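Cupin type-2 domain-containing protein (Klebsiella pneumoniae subsp. pneumoniae MGH 78578, PDB 3H8U) is of unknown function but folds as a cupin, a double-stranded beta-helix, and probably binds a metal ion. Local coordinates at residues A[44-47]-A[48-52]; A[33-37]-A[38-42]. One frame throughout, in Å; residues are numbered along the deposited sequence.

Contact 1: A[44-47]-A[48-52]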
# COMPACT_ATOMS: atom_id res chain seq x y z
N TRP A 44 6.93 5.77 5.92
CA TRP A 44 6.94 6.69 7.01
C TRP A 44 7.07 5.97 8.36
O TRP A 44 6.50 4.91 8.55
CB TRP A 44 5.66 7.51 7.02
CG TRP A 44 5.55 8.48 5.92
CD1 TRP A 44 4.82 8.33 4.78
CD2 TRP A 44 6.17 9.76 5.84
NE1 TRP A 44 4.94 9.44 4.00
CE2 TRP A 44 5.76 10.35 4.62
CE3 TRP A 44 7.02 10.48 6.67
CZ2 TRP A 44 6.18 11.62 4.22
CZ3 TRP A 44 7.45 11.75 6.27
CH2 TRP A 44 7.02 12.30 5.06
N HIS A 45 7.80 6.60 9.26
CA HIS A 45 8.01 6.11 10.63
C HIS A 45 7.85 7.28 11.59
O HIS A 45 8.43 8.33 11.40
CB HIS A 45 9.42 5.50 10.75
CG HIS A 45 9.82 5.10 12.14
ND1 HIS A 45 10.07 6.00 13.16
CD2 HIS A 45 10.02 3.87 12.68
CE1 HIS A 45 10.41 5.34 14.25
NE2 HIS A 45 10.35 4.05 14.00
N ALA A 46 7.04 7.08 12.63
CA ALA A 46 6.93 8.05 13.71
C ALA A 46 7.08 7.36 15.06
O ALA A 46 6.46 6.34 15.33
CB ALA A 46 5.58 8.81 13.63
N HIS A 47 7.91 7.95 15.90
CA HIS A 47 8.00 7.59 17.30
C HIS A 47 6.76 8.09 18.03
O HIS A 47 6.10 9.05 17.57
CB HIS A 47 9.22 8.25 17.97
CG HIS A 47 10.54 7.71 17.52
ND1 HIS A 47 10.93 6.40 17.76
CD2 HIS A 47 11.59 8.32 16.91
CE1 HIS A 47 12.15 6.22 17.26
NE2 HIS A 47 12.57 7.37 16.75
N PRO A 48 6.45 7.49 19.19
CA PRO A 48 5.38 8.03 20.03
C PRO A 48 5.43 9.55 20.21
O PRO A 48 6.48 10.10 20.57
CB PRO A 48 5.60 7.31 21.36
CG PRO A 48 6.07 5.98 20.92
CD PRO A 48 7.04 6.30 19.81
N GLY A 49 4.31 10.20 19.95
CA GLY A 49 4.23 11.65 20.09
C GLY A 49 4.63 12.43 18.84
O GLY A 49 4.33 13.62 18.75
N GLN A 50 5.32 11.79 17.90
CA GLN A 50 5.74 12.45 16.66
C GLN A 50 4.55 12.55 15.75
O GLN A 50 3.58 11.77 15.89
CB GLN A 50 6.86 11.70 15.96
CG GLN A 50 8.16 11.78 16.69
CD GLN A 50 9.34 11.38 15.85
OE1 GLN A 50 9.35 10.32 15.25
NE2 GLN A 50 10.37 12.23 15.81
N GLU A 51 4.61 13.54 14.86
CA GLU A 51 3.52 13.82 13.94
C GLU A 51 3.93 13.79 12.48
O GLU A 51 5.04 14.19 12.10
CB GLU A 51 2.92 15.18 14.24
CG GLU A 51 2.17 15.22 15.51
CD GLU A 51 1.77 16.63 15.92
OE1 GLU A 51 1.67 17.52 15.04
OE2 GLU A 51 1.60 16.81 17.13
N ILE A 52 3.00 13.31 11.66
CA ILE A 52 3.00 13.55 10.23
C ILE A 52 2.19 14.85 10.02
O ILE A 52 1.00 14.86 10.29
CB ILE A 52 2.32 12.37 9.50
CG1 ILE A 52 2.97 11.01 9.85
CG2 ILE A 52 2.31 12.60 8.01
CD1 ILE A 52 4.38 10.84 9.38
O HOH W 1 10.89 8.68 13.41
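Trp44 meets Ile52 from the inner side of the bend, its CE3 lying 3.8 Å from Ile52 CD1; the methyl end of the isoleucine comes in obliquely to the indole, which also stacks on Phe109. His45 reaches across through a single water: water 1 lies 2.8 Å from His45 ND1 and appears to bridge it to OE1 of Gln50. Ala46 supplies its methyl, CB packing 3.9 Å from Gln50 CB, while its carbonyl is taken by the side chain of Asn101. His47 is held by Gln50 at both ends of its backbone. His47 N points its hydrogen at Gln50 OE1 over 2.8 Å in a nearly straight bond (164°), and in the backbone turn His47 O accepts Gln50 N at 2.9 Å. The glutamine brings OE1 back to the His47 N-H because CG sits anti to its own carbonyl carbon (chi1 -70°) and the chain then runs extended, with the amide alongside the imidazole and the two planes 42° apart; Gln50 NE2 meanwhile bonds to Ser24 O. Gln50 has two conformers, and these side-chain bonds hold for one of them. Pro48 and Gly49 occupy the corners of a type II beta turn from His47 to Gln50, with Gly49 at positive phi. The turn carries the chain from strand 40-46 in one sheet to strand 51-56 in the other, a beta arch of the cupin double-stranded beta-helix.

Contact 2: A[33-37]-A[38-42]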
# COMPACT_ATOMS: atom_id res chain seq x y z
N VAL A 33 10.55 4.96 -1.57
CA VAL A 33 10.82 3.62 -2.06
C VAL A 33 10.93 3.70 -3.58
O VAL A 33 11.92 3.26 -4.16
CB VAL A 33 9.70 2.65 -1.66
CG1 VAL A 33 9.90 1.26 -2.34
CG2 VAL A 33 9.65 2.55 -0.15
N LEU A 34 9.93 4.30 -4.21
CA LEU A 34 9.93 4.42 -5.66
C LEU A 34 9.00 5.55 -6.10
O LEU A 34 7.85 5.63 -5.66
CB LEU A 34 9.48 3.11 -6.29
CG LEU A 34 9.74 2.98 -7.81
CD1 LEU A 34 11.21 2.73 -8.04
CD2 LEU A 34 8.87 1.92 -8.48
N GLU A 35 9.52 6.36 -7.03
CA GLU A 35 8.76 7.45 -7.62
C GLU A 35 8.63 7.20 -9.11
O GLU A 35 9.60 6.95 -9.79
CB GLU A 35 9.45 8.79 -7.39
CG GLU A 35 8.60 9.98 -7.80
CD GLU A 35 9.07 11.29 -7.19
OE1 GLU A 35 9.68 11.27 -6.10
OE2 GLU A 35 8.81 12.36 -7.80
N THR A 36 7.40 7.23 -9.60
CA THR A 36 7.09 7.01 -11.02
C THR A 36 6.02 8.02 -11.34
O THR A 36 5.53 8.67 -10.44
CB THR A 36 6.50 5.62 -11.31
OG1 THR A 36 5.19 5.52 -10.76
CG2 THR A 36 7.40 4.48 -10.75
N ASN A 37 5.63 8.11 -12.61
CA ASN A 37 4.55 9.01 -13.00
C ASN A 37 3.23 8.63 -12.35
O ASN A 37 2.41 9.51 -12.03
CB ASN A 37 4.40 9.04 -14.52
CG ASN A 37 5.54 9.75 -15.19
OD1 ASN A 37 6.11 10.70 -14.62
ND2 ASN A 37 5.92 9.31 -16.36
N ASP A 38 3.05 7.34 -12.12
CA ASP A 38 1.75 6.80 -11.68
C ASP A 38 1.57 6.86 -10.15
O ASP A 38 0.46 6.95 -9.65
CB ASP A 38 1.61 5.33 -12.15
CG ASP A 38 1.65 5.19 -13.67
OD1 ASP A 38 0.89 5.87 -14.37
OD2 ASP A 38 2.50 4.42 -14.14
N SER A 39 2.67 6.80 -9.40
CA SER A 39 2.62 6.87 -7.93
C SER A 39 3.99 7.21 -7.35
O SER A 39 5.03 6.95 -7.95
CB SER A 39 2.21 5.52 -7.30
OG SER A 39 0.91 5.09 -7.72
N VAL A 40 3.94 7.72 -6.14
CA VAL A 40 5.12 7.83 -5.29
C VAL A 40 4.84 6.98 -4.04
O VAL A 40 3.80 7.13 -3.40
CB VAL A 40 5.41 9.30 -4.94
CG1 VAL A 40 6.52 9.40 -3.90
CG2 VAL A 40 5.81 10.09 -6.19
N VAL A 41 5.75 6.06 -3.73
CA VAL A 41 5.59 5.12 -2.65
C VAL A 41 6.66 5.49 -1.62
O VAL A 41 7.87 5.56 -1.97
CB VAL A 41 5.80 3.65 -3.14
CG1 VAL A 41 5.73 2.65 -1.98
CG2 VAL A 41 4.80 3.29 -4.23
N VAL A 42 6.20 5.75 -0.38
CA VAL A 42 7.03 6.26 0.71
C VAL A 42 6.78 5.40 1.98
O VAL A 42 5.66 4.97 2.23
CB VAL A 42 6.70 7.76 1.03
CG1 VAL A 42 7.43 8.27 2.26
CG2 VAL A 42 7.03 8.62 -0.19
O HOH W 2 6.10 4.44 -7.40
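A beta hairpin, strand 31-35 against strand 40-46, with 31-35 the outermost of this chain's strands in the cupin sheet, is closed here by a short loop and interrupted by a classic beta bulge. At the bulge Val33 and Leu34 both face Val41, whose carbonyl O accepts two amides: Val33 N at 2.8 Å and the more distant Leu34 N at 3.3 Å. Val41 N answers with a bond to Leu34 O, so Leu34 and Val41 form the hydrogen-bonded antiparallel pair. Val41 CG1, anti to its own backbone N (chi1 176°), reaches Val33 CB at 4.0 Å. On the other face of the sheet Glu35 and Val40 make the non-hydrogen-bonded pair, their side chains running alongside each other with the methylene part of the glutamate against Val40 CG2; both residues have alternative conformers, so the exact closeness of this approach is doubtful. Nearer the loop, Thr36 N binds Ser39 O almost in line with the carbonyl. The threonine hydroxyl reaches forward over the loop, its chi1 of 70° placing OG1 between backbone N and carbonyl carbon. From there Thr36 OG1 accepts Ser39 N at 3.1 Å and, weakly, as in an ST turn, Asp38 N, while its strongest polar partner is Gln61 of the second subunit. That subunit covers the hairpin elsewhere too: its Ile90 packs on Leu34 and its Thr63 on Val41. Strand 107-114 of the same chain flanks strand 40-46, with Val110 touching Val41. Beside the pair of strands, water 2 donates to both Leu34 O, at 2.7 Å, and Ser39 O, at 2.8 Å, joining two carbonyls from facing sides of the hairpin.

How the contacts relate
Contact 2 precedes contact 1 along the chain, and strand 40-46 serves both: its beginning closes the hairpin of 33-42, while its far end leads into the arch of 44-52. The contact centres are about 21 Å apart, on opposite sides of the chain's centre, and the two have no touch beyond adjoining in sequence. Contact 2 stays within one sheet, pairing neighbouring strands 31-35 and 40-46 where the second subunit packs. Contact 1, untouched by that subunit, passes the chain into strand 51-56 of the second sheet. The single strand therefore links a subunit interface to the crossing between the two sheets of the cupin fold.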